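3-phytase (Klebsiella pneumoniae, PDB 2WNH) probably hydrolyses phytate (inositol hexakisphosphate), releasing the phosphate at the 3-position. Local coordinates at residues V93-S96 with T101-T104; A107-A112 with V118-A123; Q169-A174 with A208-T213; G230-A233 with Q237-A240. The protein carries 3 engineered substitutions. One frame throughout, in Å; residues are numbered along the deposited sequence.

Contact 1: residues V93-S96 with T101-T104; sequences VRAS and TRAT
Thr101 meets Ser96 through its hydroxyl: OG1 lies 2.6 Å from Ser96 O, with the carbonyl of Leu98 as a second candidate for the same proton, so which of the two carbonyls receives it is not settled. The hydroxyl reaches there because chi1 of 41° sets OG1 between the backbone N and the carbonyl carbon, which swings CG2 across to Ser96 CB, 3.9 Å away. Ser96 OG is bonded to His290 NE2 and Gln132 NE2. Ala95 CB packs beside Thr101 O, 3.7 Å away. Next comes Arg102, whose CA backs onto the same methyl, Ala95 CB, at 4.0 Å, while its CG runs past Ser96 O at 3.6 Å. Farther out the chain bends at chi3; NE is held by Pro97 O, and the guanidinium makes a cation-pi contact with Tyr122. The contact is buried and joins the end of strand 91-95 to the first turn of helix 99-112. This tight strand-to-helix turn belongs to the alpha/beta domain of histidine acid phosphatases, and through Ser96 it reaches His290 of the family's His-Asp sequence motif.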
loop_
_atom_site.group_PDB
_atom_site.type_symbol
_atom_site.label_atom_id
_atom_site.label_comp_id
_atom_site.label_asym_id
_atom_site.label_seq_id
_atom_site.Cartn_x
_atom_site.Cartn_y
_atom_site.Cartn_z
ATOM N N VAL B 93 25.928 4.957 5.703
ATOM C CA VAL B 93 26.409 3.992 4.700
ATOM C C VAL B 93 27.692 4.480 4.063
ATOM O O VAL B 93 27.735 5.571 3.470
ATOM C CB VAL B 93 25.344 3.731 3.601
ATOM C CG1 VAL B 93 25.843 2.669 2.632
ATOM C CG2 VAL B 93 24.001 3.295 4.237
ATOM N N ARG B 94 28.747 3.669 4.192
ATOM C CA ARG B 94 30.038 3.978 3.586
ATOM C C ARG B 94 30.435 2.840 2.625
ATOM O O ARG B 94 30.623 1.699 3.038
ATOM C CB ARG B 94 31.098 4.172 4.684
ATOM C CG ARG B 94 32.488 4.486 4.108
ATOM C CD ARG B 94 33.370 5.159 5.137
ATOM N NE ARG B 94 34.778 5.193 4.720
ATOM C CZ ARG B 94 35.698 5.872 5.385
ATOM N NH1 ARG B 94 35.327 6.603 6.443
ATOM N NH2 ARG B 94 36.974 5.834 4.999
ATOM N N ALA B 95 30.491 3.171 1.340
ATOM C CA ALA B 95 30.818 2.222 0.281
ATOM C C ALA B 95 32.208 2.471 -0.270
ATOM O O ALA B 95 32.625 3.621 -0.445
ATOM C CB ALA B 95 29.802 2.313 -0.850
ATOM N N SER B 96 32.900 1.380 -0.602
ATOM C CA SER B 96 34.102 1.455 -1.435
ATOM C C SER B 96 33.759 2.232 -2.738
ATOM O O SER B 96 32.629 2.108 -3.258
ATOM C CB SER B 96 34.580 0.031 -1.732
ATOM O OG SER B 96 35.476 0.045 -2.818
ATOM N N THR B 101 30.342 -1.454 -5.703
ATOM C CA THR B 101 30.102 -1.282 -4.269
ATOM C C THR B 101 29.177 -0.089 -3.995
ATOM O O THR B 101 28.311 -0.188 -3.137
ATOM C CB THR B 101 31.440 -1.147 -3.495
ATOM O OG1 THR B 101 32.326 -0.319 -4.263
ATOM C CG2 THR B 101 32.082 -2.486 -3.335
ATOM N N ARG B 102 29.338 1.027 -4.708
ATOM C CA ARG B 102 28.374 2.136 -4.589
ATOM C C ARG B 102 26.954 1.653 -4.936
ATOM O O ARG B 102 25.992 1.922 -4.197
ATOM C CB ARG B 102 28.785 3.327 -5.460
ATOM C CG ARG B 102 30.027 4.044 -4.906
ATOM C CD ARG B 102 30.357 5.263 -5.766
ATOM N NE ARG B 102 30.838 4.918 -7.095
ATOM C CZ ARG B 102 30.289 5.327 -8.242
ATOM N NH1 ARG B 102 29.213 6.113 -8.242
ATOM N NH2 ARG B 102 30.825 4.944 -9.400
ATOM N N ALA B 103 26.819 0.917 -6.041
ATOM C CA ALA B 103 25.476 0.530 -6.482
ATOM C C ALA B 103 24.875 -0.499 -5.505
ATOM O O ALA B 103 23.673 -0.475 -5.239
ATOM C CB ALA B 103 25.517 -0.019 -7.898
ATOM N N THR B 104 25.703 -1.378 -4.959
ATOM C CA THR B 104 25.245 -2.350 -3.961
ATOM C C THR B 104 24.742 -1.644 -2.684
ATOM O O THR B 104 23.671 -1.987 -2.122
ATOM C CB THR B 104 26.369 -3.347 -3.599
ATOM O OG1 THR B 104 26.662 -4.143 -4.754
ATOM C CG2 THR B 104 25.950 -4.250 -2.445
#

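Contact 2: residues A107-A112 with V118-A123; sequences ALVDGA and VAIHYA. Engineered in segment 118-123: Ala123 (natural residue Val).
A water molecule bridges Val118 and Val109: Val118 N gives it a proton at 3.3 Å from the water oxygen, and the water returns a weak bond to the carbonyl of Val109. The arrangement resembles a beta-alpha-beta crossover. Helix 99-112 follows strand 91-95, and the chain then comes back along that strand, where His121 N and O probably bond to Val93 O and Ala95 N, the pattern of parallel neighbours. The Cys85-Cys116 disulfide holds the connecting loop just ahead of Val118. Beside this bridge, the two valine side chains meet crosswise at about a right angle, with Val109 CB 3.9 Å from Val118 CB. With its CG1 anti to the backbone N (chi1 -179°), Val118 brings that methyl against the branch point of its partner, Val118 CG1 lying 4.0 Å from Val109 CB. Val109 is buried, and Ile91 and Val93 of the strand lie against it as well. Next along the helix, the carboxylate of Asp110 bonds to Tyr61 OH and, across the subunit boundary, to His59 and Asn221 of the second subunit. Val109 CG2 also rests 3.8 Å from the backbone oxygen Val118 O and 4.1 Å from Ile120 CG2.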
loop_
_atom_site.group_PDB
_atom_site.type_symbol
_atom_site.label_atom_id
_atom_site.label_comp_id
_atom_site.label_asym_id
_atom_site.label_seq_id
_atom_site.Cartn_x
_atom_site.Cartn_y
_atom_site.Cartn_z
ATOM N N ALA B 107 21.423 -0.239 -3.436
ATOM C CA ALA B 107 20.429 -1.327 -3.429
ATOM C C ALA B 107 19.990 -1.714 -2.025
ATOM O O ALA B 107 18.792 -1.955 -1.796
ATOM C CB ALA B 107 20.945 -2.555 -4.202
ATOM N N LEU B 108 20.929 -1.770 -1.074
ATOM C CA LEU B 108 20.571 -2.185 0.280
ATOM C C LEU B 108 19.620 -1.202 0.936
ATOM O O LEU B 108 18.646 -1.647 1.542
ATOM C CB LEU B 108 21.812 -2.313 1.178
ATOM C CG LEU B 108 22.590 -3.607 0.903
ATOM C CD1 LEU B 108 24.000 -3.613 1.539
ATOM C CD2 LEU B 108 21.823 -4.850 1.404
ATOM N N VAL B 109 19.871 0.105 0.782
ATOM C CA VAL B 109 18.986 1.105 1.427
ATOM C C VAL B 109 17.696 1.339 0.626
ATOM O O VAL B 109 16.649 1.666 1.200
ATOM C CB VAL B 109 19.716 2.422 1.795
ATOM C CG1 VAL B 109 20.677 2.171 2.950
ATOM C CG2 VAL B 109 20.454 3.006 0.573
ATOM N N ASP B 110 17.779 1.152 -0.695
ATOM C CA ASP B 110 16.601 1.117 -1.595
ATOM C C ASP B 110 15.584 0.066 -1.104
ATOM O O ASP B 110 14.389 0.339 -1.014
ATOM C CB ASP B 110 17.099 0.765 -3.022
ATOM C CG ASP B 110 16.157 1.231 -4.146
ATOM O OD1 ASP B 110 15.080 1.824 -3.915
ATOM O OD2 ASP B 110 16.536 0.994 -5.315
ATOM N N GLY B 111 16.074 -1.119 -0.735
ATOM C CA GLY B 111 15.234 -2.184 -0.188
ATOM C C GLY B 111 14.804 -1.921 1.249
ATOM O O GLY B 111 13.622 -2.079 1.617
ATOM N N ALA B 112 15.768 -1.538 2.079
ATOM C CA ALA B 112 15.510 -1.399 3.529
ATOM C C ALA B 112 14.562 -0.262 3.854
ATOM O O ALA B 112 13.825 -0.363 4.828
ATOM C CB ALA B 112 16.824 -1.244 4.323
ATOM N N VAL B 118 17.297 7.391 0.389
ATOM C CA VAL B 118 18.434 7.355 1.318
ATOM C C VAL B 118 19.736 7.422 0.519
ATOM O O VAL B 118 19.931 6.655 -0.440
ATOM C CB VAL B 118 18.393 6.117 2.229
ATOM C CG1 VAL B 118 19.587 6.127 3.200
ATOM C CG2 VAL B 118 17.065 6.101 3.024
ATOM N N ALA B 119 20.596 8.369 0.894
ATOM C CA ALA B 119 21.895 8.534 0.226
ATOM C C ALA B 119 22.977 7.659 0.840
ATOM O O ALA B 119 22.837 7.127 1.961
ATOM C CB ALA B 119 22.328 10.003 0.232
ATOM N N ILE B 120 24.058 7.489 0.088
ATOM C CA ILE B 120 25.211 6.744 0.568
ATOM C C ILE B 120 26.438 7.672 0.527
ATOM O O ILE B 120 26.373 8.797 -0.022
ATOM C CB ILE B 120 25.448 5.443 -0.265
ATOM C CG1 ILE B 120 25.731 5.795 -1.729
ATOM C CG2 ILE B 120 24.236 4.507 -0.129
ATOM C CD1 ILE B 120 26.630 4.806 -2.422
ATOM N N HIS B 121 27.543 7.227 1.120
ATOM C CA HIS B 121 28.775 8.036 1.145
ATOM C C HIS B 121 29.959 7.210 0.643
ATOM O O HIS B 121 30.003 5.993 0.840
ATOM C CB HIS B 121 29.055 8.557 2.557
ATOM C CG HIS B 121 27.854 9.163 3.213
ATOM N ND1 HIS B 121 27.538 10.500 3.106
ATOM C CD2 HIS B 121 26.857 8.596 3.936
ATOM C CE1 HIS B 121 26.411 10.738 3.759
ATOM N NE2 HIS B 121 25.988 9.605 4.284
ATOM N N TYR B 122 30.885 7.867 -0.048
ATOM C CA TYR B 122 32.080 7.182 -0.539
ATOM C C TYR B 122 33.168 8.232 -0.740
ATOM O O TYR B 122 32.874 9.422 -0.919
ATOM C CB TYR B 122 31.795 6.436 -1.844
ATOM C CG TYR B 122 31.155 7.283 -2.913
ATOM C CD1 TYR B 122 29.767 7.425 -2.968
ATOM C CD2 TYR B 122 31.934 7.942 -3.873
ATOM C CE1 TYR B 122 29.165 8.201 -3.937
ATOM C CE2 TYR B 122 31.329 8.732 -4.857
ATOM C CZ TYR B 122 29.947 8.849 -4.876
ATOM O OH TYR B 122 29.322 9.611 -5.830
ATOM N N ALA B 123 34.418 7.777 -0.729
ATOM C CA ALA B 123 35.553 8.696 -0.839
ATOM C C ALA B 123 35.598 9.365 -2.210
ATOM O O ALA B 123 35.260 8.744 -3.211
ATOM C CB ALA B 123 36.852 7.955 -0.554
HETATM O O HOH W 1 15.655 4.604 -0.003
#

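Contact 3: residues Q169-A174 with A208-T213; sequences QLLKQA and ANMVET
Leu171 sends both of its methyls to the neighbouring helix and divides them between two residues. Its CD1 lies 4.1 Å from Val211 CG2, the two side chains meeting at a slant, and its CD2 lies 4.2 Å from Met210 CE. The fork is aimed by the first torsion: CG sits anti to the backbone N (chi1 -179°), which points the isobutyl group at helix 204-219. Met210 comes the other way on an extended arm and bends only at its last bond, which carries CE toward the leucine. Other residues pack around this trio. Leu244, Met207 and Leu214 also lie on Leu171, while Ile38 and Ile184 lie on Met210 and Leu242 on Val211. This is helix-against-helix packing in the mainly helical part of the histidine acid phosphatase fold, with helix 165-175 set against helix 204-219. Farther from the interface, each helix carries a side-chain bond of its own. Thr213 OG1 donates to Asn209 O at 2.8 Å, and Thr213 N reaches the same oxygen from the other face of the carbonyl plane. On the exposed side of helix 165-175, one turn apart, Gln169 NE2 gives a nearly straight bond (167°) to Gln173 OE1 at 3.1 Å, meeting a lone pair in the carbonyl plane.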
loop_
_atom_site.group_PDB
_atom_site.type_symbol
_atom_site.label_atom_id
_atom_site.label_comp_id
_atom_site.label_asym_id
_atom_site.label_seq_id
_atom_site.Cartn_x
_atom_site.Cartn_y
_atom_site.Cartn_z
ATOM N N GLN B 169 39.311 -31.753 -12.427
ATOM C CA GLN B 169 38.696 -32.501 -13.531
ATOM C C GLN B 169 37.271 -32.015 -13.857
ATOM O O GLN B 169 36.934 -31.796 -15.027
ATOM C CB GLN B 169 38.749 -34.010 -13.228
ATOM C CG GLN B 169 38.091 -34.919 -14.275
ATOM C CD GLN B 169 38.594 -34.703 -15.710
ATOM O OE1 GLN B 169 39.785 -34.449 -15.952
ATOM N NE2 GLN B 169 37.676 -34.822 -16.670
ATOM N N LEU B 170 36.466 -31.796 -12.818
ATOM C CA LEU B 170 35.131 -31.198 -12.986
ATOM C C LEU B 170 35.187 -29.833 -13.648
ATOM O O LEU B 170 34.363 -29.542 -14.515
ATOM C CB LEU B 170 34.381 -31.123 -11.656
ATOM C CG LEU B 170 34.043 -32.437 -10.949
ATOM C CD1 LEU B 170 33.372 -32.131 -9.642
ATOM C CD2 LEU B 170 33.155 -33.338 -11.803
ATOM N N LEU B 171 36.146 -28.991 -13.250
ATOM C CA LEU B 171 36.309 -27.685 -13.885
ATOM C C LEU B 171 36.705 -27.828 -15.360
ATOM O O LEU B 171 36.156 -27.142 -16.219
ATOM C CB LEU B 171 37.308 -26.795 -13.122
ATOM C CG LEU B 171 37.536 -25.379 -13.684
ATOM C CD1 LEU B 171 36.249 -24.497 -13.639
ATOM C CD2 LEU B 171 38.668 -24.675 -12.975
ATOM N N LYS B 172 37.651 -28.724 -15.641
ATOM C CA LYS B 172 38.098 -28.974 -17.015
ATOM C C LYS B 172 36.930 -29.381 -17.905
ATOM O O LYS B 172 36.768 -28.844 -19.006
ATOM C CB LYS B 172 39.190 -30.054 -17.044
ATOM C CG LYS B 172 39.988 -30.062 -18.338
ATOM C CD LYS B 172 41.082 -31.116 -18.310
ATOM C CE LYS B 172 42.025 -30.975 -19.505
ATOM N NZ LYS B 172 43.346 -31.652 -19.250
ATOM N N GLN B 173 36.116 -30.314 -17.415
ATOM C CA GLN B 173 34.913 -30.775 -18.133
ATOM C C GLN B 173 33.963 -29.636 -18.506
ATOM O O GLN B 173 33.334 -29.663 -19.572
ATOM C CB GLN B 173 34.145 -31.779 -17.287
ATOM C CG GLN B 173 34.777 -33.152 -17.202
ATOM C CD GLN B 173 34.126 -34.040 -16.144
ATOM O OE1 GLN B 173 34.710 -35.033 -15.714
ATOM N NE2 GLN B 173 32.918 -33.682 -15.719
ATOM N N ALA B 174 33.854 -28.643 -17.623
ATOM C CA ALA B 174 32.916 -27.540 -17.823
ATOM C C ALA B 174 33.439 -26.507 -18.814
ATOM O O ALA B 174 32.657 -25.947 -19.590
ATOM C CB ALA B 174 32.586 -26.866 -16.469
ATOM N N ALA B 208 40.637 -20.330 -9.733
ATOM C CA ALA B 208 39.741 -19.659 -8.778
ATOM C C ALA B 208 38.941 -18.536 -9.455
ATOM O O ALA B 208 37.741 -18.396 -9.170
ATOM C CB ALA B 208 40.547 -19.124 -7.580
ATOM N N ASN B 209 39.585 -17.760 -10.332
ATOM C CA ASN B 209 38.902 -16.757 -11.161
ATOM C C ASN B 209 37.791 -17.410 -11.994
ATOM O O ASN B 209 36.714 -16.835 -12.177
ATOM C CB ASN B 209 39.856 -16.084 -12.177
ATOM C CG ASN B 209 40.883 -15.151 -11.553
ATOM O OD1 ASN B 209 41.946 -14.909 -12.157
ATOM N ND2 ASN B 209 40.581 -14.596 -10.376
ATOM N N MET B 210 38.080 -18.591 -12.550
ATOM C CA MET B 210 37.095 -19.302 -13.371
ATOM C C MET B 210 35.886 -19.747 -12.546
ATOM O O MET B 210 34.751 -19.545 -12.958
ATOM C CB MET B 210 37.742 -20.503 -14.077
ATOM C CG MET B 210 38.677 -20.109 -15.194
ATOM S SD MET B 210 39.414 -21.612 -15.912
ATOM C CE MET B 210 40.909 -21.701 -14.994
ATOM N N VAL B 211 36.141 -20.363 -11.392
ATOM C CA VAL B 211 35.088 -20.831 -10.486
ATOM C C VAL B 211 34.208 -19.677 -9.977
ATOM O O VAL B 211 32.992 -19.798 -9.972
ATOM C CB VAL B 211 35.683 -21.646 -9.325
ATOM C CG1 VAL B 211 34.643 -21.904 -8.216
ATOM C CG2 VAL B 211 36.247 -22.965 -9.865
ATOM N N GLU B 212 34.817 -18.567 -9.574
ATOM C CA GLU B 212 34.026 -17.367 -9.205
ATOM C C GLU B 212 33.124 -16.903 -10.355
ATOM O O GLU B 212 31.940 -16.616 -10.139
ATOM C CB GLU B 212 34.935 -16.231 -8.753
ATOM C CG GLU B 212 34.175 -14.988 -8.209
ATOM C CD GLU B 212 33.421 -15.236 -6.898
ATOM O OE1 GLU B 212 33.865 -16.055 -6.059
ATOM O OE2 GLU B 212 32.374 -14.567 -6.692
ATOM N N THR B 213 33.679 -16.838 -11.563
ATOM C CA THR B 213 32.895 -16.429 -12.743
ATOM C C THR B 213 31.691 -17.363 -12.990
ATOM O O THR B 213 30.577 -16.894 -13.292
ATOM C CB THR B 213 33.789 -16.342 -14.002
ATOM O OG1 THR B 213 34.887 -15.447 -13.751
ATOM C CG2 THR B 213 32.986 -15.860 -15.217
#

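Contact 4: residues G230-A233 with Q237-A240; sequences GKIA and QITA
Gln237 reaches out over the backbone of residues 231-233, and its amide uses both ends. OE1 takes a short, nearly straight bond from the loop, Ala233 N lying 2.7 Å from Gln237 OE1 at an N-H...O angle of 168°, with the donor tilted out of the amide's carbonyl plane. NE2 turns the other way and gives a longer, bent bond to Lys231 O at 3.2 Å, arriving on a lone pair in the plane of that carbonyl. Two bonds of opposite sense should fix the rotation of the amide. The arm is extended beyond CG, so it spans the peptides on either side of Ile232. Ile232 and Gln237 slide past one another in opposite directions, with Ile232 CG2 3.8 Å from Gln237 CB. Next to it, Ile238 meets Ile232 at about a right angle; its tip, Ile238 CD1, lies 4.1 Å from Ile232 CG2 and equally far from Ile232 CD1. Trp218 and Leu214 of helix 204-219 also line Ile238. Gln237 OE1 takes a second proton from Gln234 N, just ahead of helix 235-239, so the side chain supplies the N3-to-N-cap half of a capping box.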
loop_
_atom_site.group_PDB
_atom_site.type_symbol
_atom_site.label_atom_id
_atom_site.label_comp_id
_atom_site.label_asym_id
_atom_site.label_seq_id
_atom_site.Cartn_x
_atom_site.Cartn_y
_atom_site.Cartn_z
ATOM N N GLY B 230 26.574 -24.790 -21.750
ATOM C CA GLY B 230 25.596 -25.842 -21.498
ATOM C C GLY B 230 26.049 -26.999 -20.627
ATOM O O GLY B 230 25.274 -27.891 -20.360
ATOM N N LYS B 231 27.283 -26.966 -20.133
ATOM C CA LYS B 231 27.829 -28.097 -19.381
ATOM C C LYS B 231 27.403 -28.143 -17.902
ATOM O O LYS B 231 27.540 -29.185 -17.236
ATOM C CB LYS B 231 29.363 -28.135 -19.503
ATOM C CG LYS B 231 29.925 -28.187 -20.933
ATOM C CD LYS B 231 29.606 -29.496 -21.619
ATOM C CE LYS B 231 30.498 -29.718 -22.843
ATOM N NZ LYS B 231 29.976 -30.850 -23.678
ATOM N N ILE B 232 26.925 -27.011 -17.380
ATOM C CA ILE B 232 26.474 -26.936 -15.985
ATOM C C ILE B 232 24.990 -26.610 -15.949
ATOM O O ILE B 232 24.564 -25.584 -16.471
ATOM C CB ILE B 232 27.276 -25.903 -15.146
ATOM C CG1 ILE B 232 28.740 -26.373 -14.993
ATOM C CG2 ILE B 232 26.609 -25.699 -13.768
ATOM C CD1 ILE B 232 29.676 -25.378 -14.329
ATOM N N ALA B 233 24.220 -27.486 -15.323
ATOM C CA ALA B 233 22.768 -27.355 -15.340
ATOM C C ALA B 233 22.096 -27.393 -13.965
ATOM O O ALA B 233 20.893 -27.161 -13.856
ATOM C CB ALA B 233 22.181 -28.411 -16.246
ATOM N N GLN B 237 26.543 -28.697 -9.206
ATOM C CA GLN B 237 27.735 -28.657 -10.044
ATOM C C GLN B 237 28.595 -27.429 -9.776
ATOM O O GLN B 237 29.809 -27.478 -9.960
ATOM C CB GLN B 237 27.363 -28.684 -11.514
ATOM C CG GLN B 237 26.843 -30.021 -11.987
ATOM C CD GLN B 237 26.357 -29.936 -13.405
ATOM O OE1 GLN B 237 25.299 -29.374 -13.672
ATOM N NE2 GLN B 237 27.137 -30.480 -14.336
ATOM N N ILE B 238 27.971 -26.320 -9.375
ATOM C CA ILE B 238 28.744 -25.151 -8.931
ATOM C C ILE B 238 29.394 -25.466 -7.591
ATOM O O ILE B 238 30.597 -25.233 -7.409
ATOM C CB ILE B 238 27.856 -23.873 -8.833
ATOM C CG1 ILE B 238 27.329 -23.490 -10.218
ATOM C CG2 ILE B 238 28.619 -22.690 -8.196
ATOM C CD1 ILE B 238 28.393 -23.020 -11.187
ATOM N N THR B 239 28.604 -25.995 -6.661
ATOM C CA THR B 239 29.094 -26.391 -5.329
ATOM C C THR B 239 30.340 -27.276 -5.407
ATOM O O THR B 239 31.311 -27.071 -4.655
ATOM C CB THR B 239 27.985 -27.115 -4.541
ATOM O OG1 THR B 239 26.877 -26.226 -4.380
ATOM C CG2 THR B 239 28.483 -27.570 -3.175
ATOM N N ALA B 240 30.319 -28.238 -6.329
ATOM C CA ALA B 240 31.437 -29.167 -6.518
ATOM C C ALA B 240 32.742 -28.489 -6.951
ATOM O O ALA B 240 33.809 -29.054 -6.745
ATOM C CB ALA B 240 31.047 -30.228 -7.535
#

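In the fold
Following the chain, contact 1 closes the short turn from strand 91-95 into helix 99-112, and contact 2 then closes the loop that leaves the far end of that helix and returns beside the strand. The two follow in series without nesting, yet they touch, through the pairing of strand residues 93-95 with His121. Contact 3 spans the longer stretch between helices 165-175 and 204-219, and contact 4 closes the small turn into helix 235-239. These last two also touch, where Leu170 and Ala174 meet Ala240 and Ile232. Contacts 1 and 2 belong to the alpha/beta part, contacts 3 and 4 to the mainly helical one. Contacts 2 and 3 lie on opposite sides of the chain's centre.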